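Local coordinates for protein GphF (Archangium violaceum, PDB 6MBG) that probably dehydrates polyketide intermediates and repositions the resulting double bond, as the dehydratase domain of the gephyronic acid polyketide synthase, at residues 75-80 with 125-130; 228-233 with 277-282; 28-33 with 91-96. All coordinates share one frame; numbering follows the deposited sequence.

Interaction 1 of 3, residues 75-80 with 125-130; sequences IVEDVT and TGRIAR. With BU1 (1,4-butanediol), chain C.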
loop_
_atom_site.group_PDB
_atom_site.type_symbol
_atom_site.label_atom_id
_atom_site.label_comp_id
_atom_site.label_asym_id
_atom_site.label_seq_id
_atom_site.Cartn_x
_atom_site.Cartn_y
_atom_site.Cartn_z
ATOM N N ILE A 75 -6.114 8.871 -8.122
ATOM C CA ILE A 75 -6.925 8.849 -6.912
ATOM C C ILE A 75 -7.536 7.466 -6.747
ATOM O O ILE A 75 -8.057 6.892 -7.709
ATOM C CB ILE A 75 -8.022 9.929 -6.948
ATOM C CG1 ILE A 75 -7.386 11.318 -7.073
ATOM C CG2 ILE A 75 -8.893 9.845 -5.720
ATOM C CD1 ILE A 75 -8.320 12.378 -7.510
ATOM N N VAL A 76 -7.476 6.933 -5.531
ATOM C CA VAL A 76 -8.274 5.776 -5.146
ATOM C C VAL A 76 -9.061 6.171 -3.908
ATOM O O VAL A 76 -8.521 6.806 -2.992
ATOM C CB VAL A 76 -7.413 4.519 -4.898
ATOM C CG1 VAL A 76 -8.294 3.274 -4.815
ATOM C CG2 VAL A 76 -6.419 4.337 -6.019
ATOM N N GLU A 77 -10.337 5.806 -3.881
ATOM C CA GLU A 77 -11.229 6.240 -2.817
ATOM C C GLU A 77 -12.032 5.069 -2.287
ATOM O O GLU A 77 -12.287 4.103 -3.007
ATOM C CB GLU A 77 -12.223 7.299 -3.301
ATOM C CG GLU A 77 -11.699 8.691 -3.299
ATOM C CD GLU A 77 -12.791 9.669 -3.642
ATOM O OE1 GLU A 77 -13.555 9.385 -4.586
ATOM O OE2 GLU A 77 -12.892 10.703 -2.950
ATOM N N ASP A 78 -12.441 5.189 -1.021
ATOM C CA ASP A 78 -13.418 4.293 -0.413
ATOM C C ASP A 78 -12.972 2.833 -0.543
ATOM O O ASP A 78 -13.728 1.958 -0.966
ATOM C CB ASP A 78 -14.803 4.540 -1.037
ATOM C CG ASP A 78 -15.899 3.687 -0.425
ATOM O OD1 ASP A 78 -15.885 3.463 0.803
ATOM O OD2 ASP A 78 -16.792 3.242 -1.187
ATOM N N VAL A 79 -11.728 2.562 -0.134
ATOM C CA VAL A 79 -11.124 1.247 -0.317
ATOM C C VAL A 79 -11.428 0.360 0.881
ATOM O O VAL A 79 -11.315 0.789 2.044
ATOM C CB VAL A 79 -9.608 1.364 -0.540
ATOM C CG1 VAL A 79 -8.947 -0.012 -0.474
ATOM C CG2 VAL A 79 -9.360 1.981 -1.869
ATOM N N THR A 80 -11.823 -0.883 0.594
ATOM C CA THR A 80 -11.999 -1.912 1.606
ATOM C C THR A 80 -11.154 -3.106 1.203
ATOM O O THR A 80 -11.215 -3.543 0.050
ATOM C CB THR A 80 -13.459 -2.327 1.756
ATOM O OG1 THR A 80 -14.252 -1.191 2.097
ATOM C CG2 THR A 80 -13.606 -3.378 2.863
ATOM N N THR A 125 -11.958 -3.683 -2.822
ATOM C CA THR A 125 -12.906 -2.914 -3.614
ATOM C C THR A 125 -12.670 -1.431 -3.338
ATOM O O THR A 125 -12.125 -1.049 -2.296
ATOM C CB THR A 125 -14.365 -3.258 -3.284
ATOM O OG1 THR A 125 -14.619 -2.998 -1.893
ATOM C CG2 THR A 125 -14.683 -4.738 -3.607
ATOM N N GLY A 126 -13.114 -0.596 -4.275
ATOM C CA GLY A 126 -13.045 0.844 -4.075
ATOM C C GLY A 126 -13.444 1.567 -5.354
ATOM O O GLY A 126 -14.080 0.985 -6.233
ATOM N N ARG A 127 -13.021 2.827 -5.455
ATOM C CA ARG A 127 -13.296 3.665 -6.618
ATOM C C ARG A 127 -11.993 4.296 -7.095
ATOM O O ARG A 127 -11.103 4.583 -6.292
ATOM C CB ARG A 127 -14.335 4.739 -6.279
ATOM C CG ARG A 127 -14.752 5.631 -7.441
ATOM C CD ARG A 127 -15.648 6.789 -6.966
ATOM N NE ARG A 127 -16.461 6.415 -5.806
ATOM C CZ ARG A 127 -16.307 6.919 -4.583
ATOM N NH1 ARG A 127 -15.372 7.833 -4.346
ATOM N NH2 ARG A 127 -17.088 6.510 -3.594
ATOM N N ILE A 128 -11.859 4.470 -8.409
ATOM C CA ILE A 128 -10.675 5.104 -8.979
ATOM C C ILE A 128 -11.078 6.418 -9.622
ATOM O O ILE A 128 -12.222 6.617 -10.045
ATOM C CB ILE A 128 -9.940 4.217 -10.010
ATOM C CG1 ILE A 128 -10.916 3.687 -11.072
ATOM C CG2 ILE A 128 -9.152 3.093 -9.290
ATOM C CD1 ILE A 128 -10.231 3.107 -12.312
ATOM N N ALA A 129 -10.103 7.315 -9.730
ATOM C CA ALA A 129 -10.345 8.613 -10.339
ATOM C C ALA A 129 -9.006 9.232 -10.704
ATOM O O ALA A 129 -7.939 8.734 -10.336
ATOM C CB ALA A 129 -11.133 9.540 -9.411
ATOM N N ARG A 130 -9.087 10.348 -11.418
ATOM C CA ARG A 130 -7.913 11.008 -11.961
ATOM C C ARG A 130 -8.262 12.480 -12.072
ATOM O O ARG A 130 -9.308 12.811 -12.630
ATOM C CB ARG A 130 -7.565 10.416 -13.332
ATOM C CG ARG A 130 -6.298 10.931 -13.948
ATOM C CD ARG A 130 -5.893 10.094 -15.158
ATOM N NE ARG A 130 -4.723 10.673 -15.812
ATOM C CZ ARG A 130 -3.770 9.969 -16.409
ATOM N NH1 ARG A 130 -3.849 8.643 -16.442
ATOM N NH2 ARG A 130 -2.731 10.593 -16.951
HETATM C C1 BU1 C . -12.714 2.122 4.829
HETATM C C2 BU1 C . -13.416 2.869 3.697
HETATM C C3 BU1 C . -13.542 4.352 4.049
HETATM C C4 BU1 C . -14.507 5.004 3.053
HETATM O O5 BU1 C . -12.942 0.743 4.694
HETATM O O6 BU1 C . -14.570 6.393 3.222
HETATM O O HOH W 1 -15.076 -0.419 -0.665
#
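D78 and V79 together face the single residue G126: E77 is paired with R127 and T80 with T125, so 75-80 carries one residue more than its antiparallel partner, a beta bulge. D78 adopts a left-handed backbone conformation, and the chain turns a corner there. The missing side chain of G126 matters, because a CB would clash with V79 CG2 and E77 O. G126 CA instead rests 3.4 Å from D78 O. Beyond the bulge, T80 N donates to T125 O at 2.9 Å, and a water bridges the bulge, donating to D78 O and bonding to the hydroxyls of T80 and T125; T125 OG1 is also bonded to W82. V79 O accepts from O5 of the butanediol at 3.1 Å.

R127 runs out extended and then bends at chi3 (-31°), which swings its guanidinium back across to E77. NH1 makes a salt bridge with E77 OE1, modelled too short to be read literally; the carboxylate stands at 86° to the guanidinium, meeting it at the edge. NH2 lies 4.1 Å from D78 OD2, which sits well out of the guanidinium plane, so only charge acts there. A leucine in place of R127 would probably leave E77 OE1 without its cation, although R231 still pairs with OE2. On the same face I75 CB packs against A129 CB at 4.0 Å. The opposite face, with V76 and I128, lies on helix 52-65, while strands 224-234 and 103-109 continue the antiparallel order beyond 73-81 and 121-131 respectively.

Interaction 2 of 3, residues 228-233 with 277-282; sequences GCARIE and VDALQL. With BU1 (1,4-butanediol), chain C.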
loop_
_atom_site.group_PDB
_atom_site.type_symbol
_atom_site.label_atom_id
_atom_site.label_comp_id
_atom_site.label_asym_id
_atom_site.label_seq_id
_atom_site.Cartn_x
_atom_site.Cartn_y
_atom_site.Cartn_z
ATOM N N GLY A 228 -8.515 -0.740 5.003
ATOM C CA GLY A 228 -9.057 0.151 3.999
ATOM C C GLY A 228 -8.555 1.557 4.238
ATOM O O GLY A 228 -7.770 1.811 5.150
ATOM N N CYS A 229 -9.025 2.467 3.394
ATOM C CA CYS A 229 -8.729 3.879 3.596
ATOM C C CYS A 229 -9.755 4.692 2.827
ATOM O O CYS A 229 -10.377 4.209 1.873
ATOM C CB CYS A 229 -7.297 4.245 3.170
ATOM S SG CYS A 229 -6.967 4.129 1.391
ATOM N N ALA A 230 -9.949 5.926 3.284
ATOM C CA ALA A 230 -10.928 6.798 2.653
ATOM C C ALA A 230 -10.420 7.337 1.318
ATOM O O ALA A 230 -11.196 7.466 0.364
ATOM C CB ALA A 230 -11.291 7.950 3.599
ATOM N N ARG A 231 -9.124 7.648 1.222
ATOM C CA ARG A 231 -8.632 8.300 0.016
ATOM C C ARG A 231 -7.123 8.173 -0.057
ATOM O O ARG A 231 -6.435 8.367 0.955
ATOM C CB ARG A 231 -9.052 9.780 0.011
ATOM C CG ARG A 231 -8.751 10.520 -1.268
ATOM C CD ARG A 231 -9.300 11.937 -1.197
ATOM N NE ARG A 231 -9.128 12.629 -2.467
ATOM C CZ ARG A 231 -10.069 12.713 -3.400
ATOM N NH1 ARG A 231 -11.251 12.158 -3.193
ATOM N NH2 ARG A 231 -9.831 13.361 -4.536
ATOM N N ILE A 232 -6.600 7.840 -1.239
ATOM C CA ILE A 232 -5.183 8.041 -1.520
ATOM C C ILE A 232 -5.063 8.868 -2.793
ATOM O O ILE A 232 -5.733 8.579 -3.794
ATOM C CB ILE A 232 -4.401 6.714 -1.611
ATOM C CG1 ILE A 232 -2.968 6.964 -2.088
ATOM C CG2 ILE A 232 -5.108 5.704 -2.498
ATOM C CD1 ILE A 232 -2.049 5.754 -1.893
ATOM N N GLU A 233 -4.267 9.939 -2.732
ATOM C CA GLU A 233 -3.990 10.783 -3.893
ATOM C C GLU A 233 -2.511 10.701 -4.208
ATOM O O GLU A 233 -1.678 10.973 -3.335
ATOM C CB GLU A 233 -4.352 12.254 -3.653
ATOM C CG GLU A 233 -5.812 12.583 -3.616
ATOM C CD GLU A 233 -6.046 14.084 -3.607
ATOM O OE1 GLU A 233 -5.063 14.848 -3.762
ATOM O OE2 GLU A 233 -7.211 14.498 -3.439
ATOM N N VAL A 277 -2.687 10.115 2.109
ATOM C CA VAL A 277 -3.547 9.011 2.528
ATOM C C VAL A 277 -4.452 9.533 3.629
ATOM O O VAL A 277 -3.962 9.978 4.675
ATOM C CB VAL A 277 -2.744 7.801 3.036
ATOM C CG1 VAL A 277 -3.695 6.678 3.427
ATOM C CG2 VAL A 277 -1.767 7.338 1.992
ATOM N N ASP A 278 -5.761 9.447 3.419
ATOM C CA ASP A 278 -6.738 9.914 4.392
ATOM C C ASP A 278 -7.411 8.719 5.042
ATOM O O ASP A 278 -7.926 7.838 4.344
ATOM C CB ASP A 278 -7.813 10.800 3.752
ATOM C CG ASP A 278 -7.256 12.091 3.185
ATOM O OD1 ASP A 278 -7.870 12.617 2.235
ATOM O OD2 ASP A 278 -6.216 12.577 3.690
ATOM N N ALA A 279 -7.422 8.708 6.372
ATOM C CA ALA A 279 -8.199 7.754 7.168
ATOM C C ALA A 279 -7.865 6.306 6.809
ATOM O O ALA A 279 -8.752 5.501 6.505
ATOM C CB ALA A 279 -9.699 8.013 7.036
ATOM N N LEU A 280 -6.569 5.984 6.835
ATOM C CA LEU A 280 -6.140 4.590 6.825
ATOM C C LEU A 280 -6.673 3.883 8.068
ATOM O O LEU A 280 -6.403 4.316 9.198
ATOM C CB LEU A 280 -4.614 4.518 6.785
ATOM C CG LEU A 280 -3.976 3.125 6.985
ATOM C CD1 LEU A 280 -4.281 2.271 5.768
ATOM C CD2 LEU A 280 -2.490 3.248 7.180
ATOM N N GLN A 281 -7.436 2.811 7.868
ATOM C CA GLN A 281 -8.027 2.061 8.963
ATOM C C GLN A 281 -7.199 0.814 9.245
ATOM O O GLN A 281 -6.964 0.003 8.337
ATOM C CB GLN A 281 -9.465 1.672 8.631
ATOM C CG GLN A 281 -10.353 2.846 8.297
ATOM C CD GLN A 281 -10.730 3.650 9.523
ATOM O OE1 GLN A 281 -10.448 3.247 10.658
ATOM N NE2 GLN A 281 -11.403 4.781 9.306
ATOM N N LEU A 282 -6.773 0.672 10.508
ATOM C CA LEU A 282 -5.960 -0.436 10.997
ATOM C C LEU A 282 -6.768 -1.249 11.988
ATOM O O LEU A 282 -7.498 -0.689 12.810
ATOM C CB LEU A 282 -4.669 0.063 11.676
ATOM C CG LEU A 282 -3.755 0.942 10.815
ATOM C CD1 LEU A 282 -2.467 1.329 11.571
ATOM C CD2 LEU A 282 -3.431 0.232 9.507
HETATM C C1 BU1 C . -12.714 2.122 4.829
HETATM C C2 BU1 C . -13.416 2.869 3.697
HETATM C C3 BU1 C . -13.542 4.352 4.049
HETATM C C4 BU1 C . -14.507 5.004 3.053
HETATM O O5 BU1 C . -12.942 0.743 4.694
HETATM O O6 BU1 C . -14.570 6.393 3.222
#
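A butanediol pocket is walled here by G228, C229 and A230, and 277-282 is the strand paired alongside them. A230 CB lies 3.6 Å from O6 of the diol and 3.8 Å from A279 CB. G228 suits its place: a CB would run into O5 of the ligand and, at these backbone angles, into the preceding carbonyl. G228 O takes a nearly straight bond from Q281 N (2.9 Å), with L280 CD1 tucked close to the same oxygen. The pairing is then interrupted by a classic beta bulge, in which A230 and R231 both face D278. D278 O accepts from A230 N at 3.0 Å and only weakly from R231 N, whereas D278 N returns a straight bond to R231 O.

Extended from CG to NE, the R231 side chain runs alongside D278, its CD 3.8 Å from OD1. The guanidinium passes on to E233 and grips it side-on: E233 OE2 meets NE with its anti lone pair (2.8 Å), and NH2 reaches the same oxygen. NH1 forms a salt bridge with E77. On the other face I232 CD1 meets V277 CG2 at 4.2 Å, and L280 reaches F207 of helix 200-214.

Interaction 3 of 3, residues 28-33 with 91-96; sequences GTVSSD and APARLR
Strands 28-30 and 93-96 run antiparallel, crossing at 136°, with G28 opposite L95 and V30 opposite A93 as hydrogen-bonded pairs and T29 opposite R94 as the non-hydrogen-bonded pair between them. The four backbone bonds are short and fairly straight; V30 N to A93 O, at 2.8 Å, is one of them. G28 O and A93 O also receive CA-H contacts from R94 and T29.

Side chains divide between the two faces. On the buried one, V30 crosses L95 at about a right angle and holds its CD1 in the fork of the valine: both CG1 and CG2 lie 3.7 Å from that methyl. The valine chi1 of -63° puts CG2 between the backbone N and the carbonyl carbon, turned to the neighbouring strand, and L11 and L38 pack on V30 from nearby loops. On the other face T29 CG2 lies alongside P92 CB, 3.7 Å away. T29 OG1 meets R94 NH2 obliquely at 3.7 Å, a contact rather than a bond; the arginine's NE is held by S114, and its side chain touches P111 and W120.

S31 still lies beside P92; one residue further on, the chains have separated and a water bridges them, accepting from S32 N and donating to A91 O, each at 2.7 Å. S32 OG bonds to G90 N. S31 OG, brought over its own backbone by a chi1 of 76°, accepts from D33 N at 3.1 Å. The result is an antiparallel ladder that runs out into an ST turn in the loop after strand 24-30, in a domain of the hot-dog clan.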
loop_
_atom_site.group_PDB
_atom_site.type_symbol
_atom_site.label_atom_id
_atom_site.label_comp_id
_atom_site.label_asym_id
_atom_site.label_seq_id
_atom_site.Cartn_x
_atom_site.Cartn_y
_atom_site.Cartn_z
ATOM N N GLY A 28 -3.042 -10.676 -14.339
ATOM C CA GLY A 28 -1.639 -11.022 -14.392
ATOM C C GLY A 28 -1.371 -12.208 -13.486
ATOM O O GLY A 28 -2.221 -12.613 -12.706
ATOM N N THR A 29 -0.186 -12.776 -13.632
ATOM C CA THR A 29 0.267 -13.853 -12.761
ATOM C C THR A 29 1.376 -13.317 -11.864
ATOM O O THR A 29 2.254 -12.590 -12.338
ATOM C CB THR A 29 0.760 -15.034 -13.607
ATOM O OG1 THR A 29 -0.340 -15.529 -14.378
ATOM C CG2 THR A 29 1.253 -16.127 -12.740
ATOM N N VAL A 30 1.324 -13.640 -10.562
ATOM C CA VAL A 30 2.389 -13.277 -9.640
ATOM C C VAL A 30 2.791 -14.526 -8.857
ATOM O O VAL A 30 2.137 -15.567 -8.932
ATOM C CB VAL A 30 1.990 -12.137 -8.669
ATOM C CG1 VAL A 30 1.680 -10.836 -9.437
ATOM C CG2 VAL A 30 0.809 -12.562 -7.795
ATOM N N SER A 31 3.895 -14.412 -8.120
ATOM C CA SER A 31 4.294 -15.449 -7.173
ATOM C C SER A 31 5.110 -14.802 -6.072
ATOM O O SER A 31 5.509 -13.642 -6.177
ATOM C CB SER A 31 5.112 -16.568 -7.843
ATOM O OG SER A 31 6.424 -16.102 -8.088
ATOM N N SER A 32 5.399 -15.583 -5.019
ATOM C CA SER A 32 6.247 -15.059 -3.944
ATOM C C SER A 32 7.637 -14.690 -4.435
ATOM O O SER A 32 8.364 -13.995 -3.717
ATOM C CB SER A 32 6.365 -16.097 -2.826
ATOM O OG SER A 32 7.092 -17.230 -3.312
ATOM N N ASP A 33 8.031 -15.138 -5.635
ATOM C CA ASP A 33 9.328 -14.781 -6.187
ATOM C C ASP A 33 9.291 -13.526 -7.057
ATOM O O ASP A 33 10.345 -12.929 -7.283
ATOM C CB ASP A 33 9.896 -15.930 -7.025
ATOM C CG ASP A 33 10.036 -17.217 -6.234
ATOM O OD1 ASP A 33 9.530 -18.266 -6.693
ATOM O OD2 ASP A 33 10.644 -17.160 -5.145
ATOM N N ALA A 91 4.500 -20.826 -5.900
ATOM C CA ALA A 91 3.330 -21.255 -6.653
ATOM C C ALA A 91 2.626 -20.032 -7.215
ATOM O O ALA A 91 2.322 -19.105 -6.455
ATOM C CB ALA A 91 2.371 -22.044 -5.770
ATOM N N PRO A 92 2.371 -19.986 -8.524
ATOM C CA PRO A 92 1.786 -18.778 -9.123
ATOM C C PRO A 92 0.347 -18.565 -8.692
ATOM O O PRO A 92 -0.402 -19.509 -8.428
ATOM C CB PRO A 92 1.867 -19.049 -10.629
ATOM C CG PRO A 92 2.842 -20.162 -10.782
ATOM C CD PRO A 92 2.745 -20.980 -9.542
ATOM N N ALA A 93 -0.036 -17.289 -8.620
ATOM C CA ALA A 93 -1.405 -16.877 -8.365
ATOM C C ALA A 93 -1.810 -15.923 -9.481
ATOM O O ALA A 93 -0.999 -15.094 -9.895
ATOM C CB ALA A 93 -1.524 -16.168 -7.018
ATOM N N ARG A 94 -3.044 -16.052 -9.982
ATOM C CA ARG A 94 -3.581 -15.065 -10.921
ATOM C C ARG A 94 -4.224 -13.925 -10.147
ATOM O O ARG A 94 -4.987 -14.159 -9.215
ATOM C CB ARG A 94 -4.603 -15.709 -11.861
ATOM C CG ARG A 94 -4.011 -16.052 -13.204
ATOM C CD ARG A 94 -5.071 -16.285 -14.266
ATOM N NE ARG A 94 -4.994 -17.641 -14.819
ATOM C CZ ARG A 94 -4.090 -18.043 -15.714
ATOM N NH1 ARG A 94 -4.106 -19.291 -16.163
ATOM N NH2 ARG A 94 -3.170 -17.197 -16.164
ATOM N N LEU A 95 -3.882 -12.695 -10.510
ATOM C CA LEU A 95 -4.441 -11.486 -9.927
ATOM C C LEU A 95 -5.303 -10.804 -10.989
ATOM O O LEU A 95 -4.949 -10.799 -12.173
ATOM C CB LEU A 95 -3.340 -10.520 -9.490
ATOM C CG LEU A 95 -2.749 -10.663 -8.108
ATOM C CD1 LEU A 95 -1.553 -9.719 -7.999
ATOM C CD2 LEU A 95 -3.843 -10.326 -7.125
ATOM N N ARG A 96 -6.440 -10.254 -10.575
ATOM C CA ARG A 96 -7.368 -9.649 -11.516
ATOM C C ARG A 96 -7.912 -8.350 -10.948
ATOM O O ARG A 96 -8.294 -8.293 -9.784
ATOM C CB ARG A 96 -8.541 -10.625 -11.811
ATOM C CG ARG A 96 -9.542 -10.191 -12.824
ATOM C CD ARG A 96 -10.735 -11.189 -12.835
ATOM N NE ARG A 96 -11.615 -11.051 -11.664
ATOM C CZ ARG A 96 -12.626 -11.878 -11.399
ATOM N NH1 ARG A 96 -12.872 -12.910 -12.205
ATOM N NH2 ARG A 96 -13.391 -11.679 -10.334
HETATM O O HOH W 2 3.941 -17.790 -4.690
#

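How the interactions relate
Interactions 1 and 2 are neighbours, their centres 10 Å apart, because strands 73-81 and 224-234 pair directly across the meeting of the two hot-dog family regions. Each carries a bulge where its strand turns, and the two turns coincide: D78 is backbone-bonded to A230, and V79 to C229. One butanediol lies against both, in a pocket made of D78, V79 and T80 together with G228, C229 and A230 of the adjacent strand. Beyond the turns the pairing continues with a probable backbone bond from I232 N to V76 O, 2.8 Å. Interaction 3 stands apart within the same antiparallel strand order, with centres 23 Å from interaction 1 and 26 Å from interaction 2, and nearest atoms about 9 and 16 Å away.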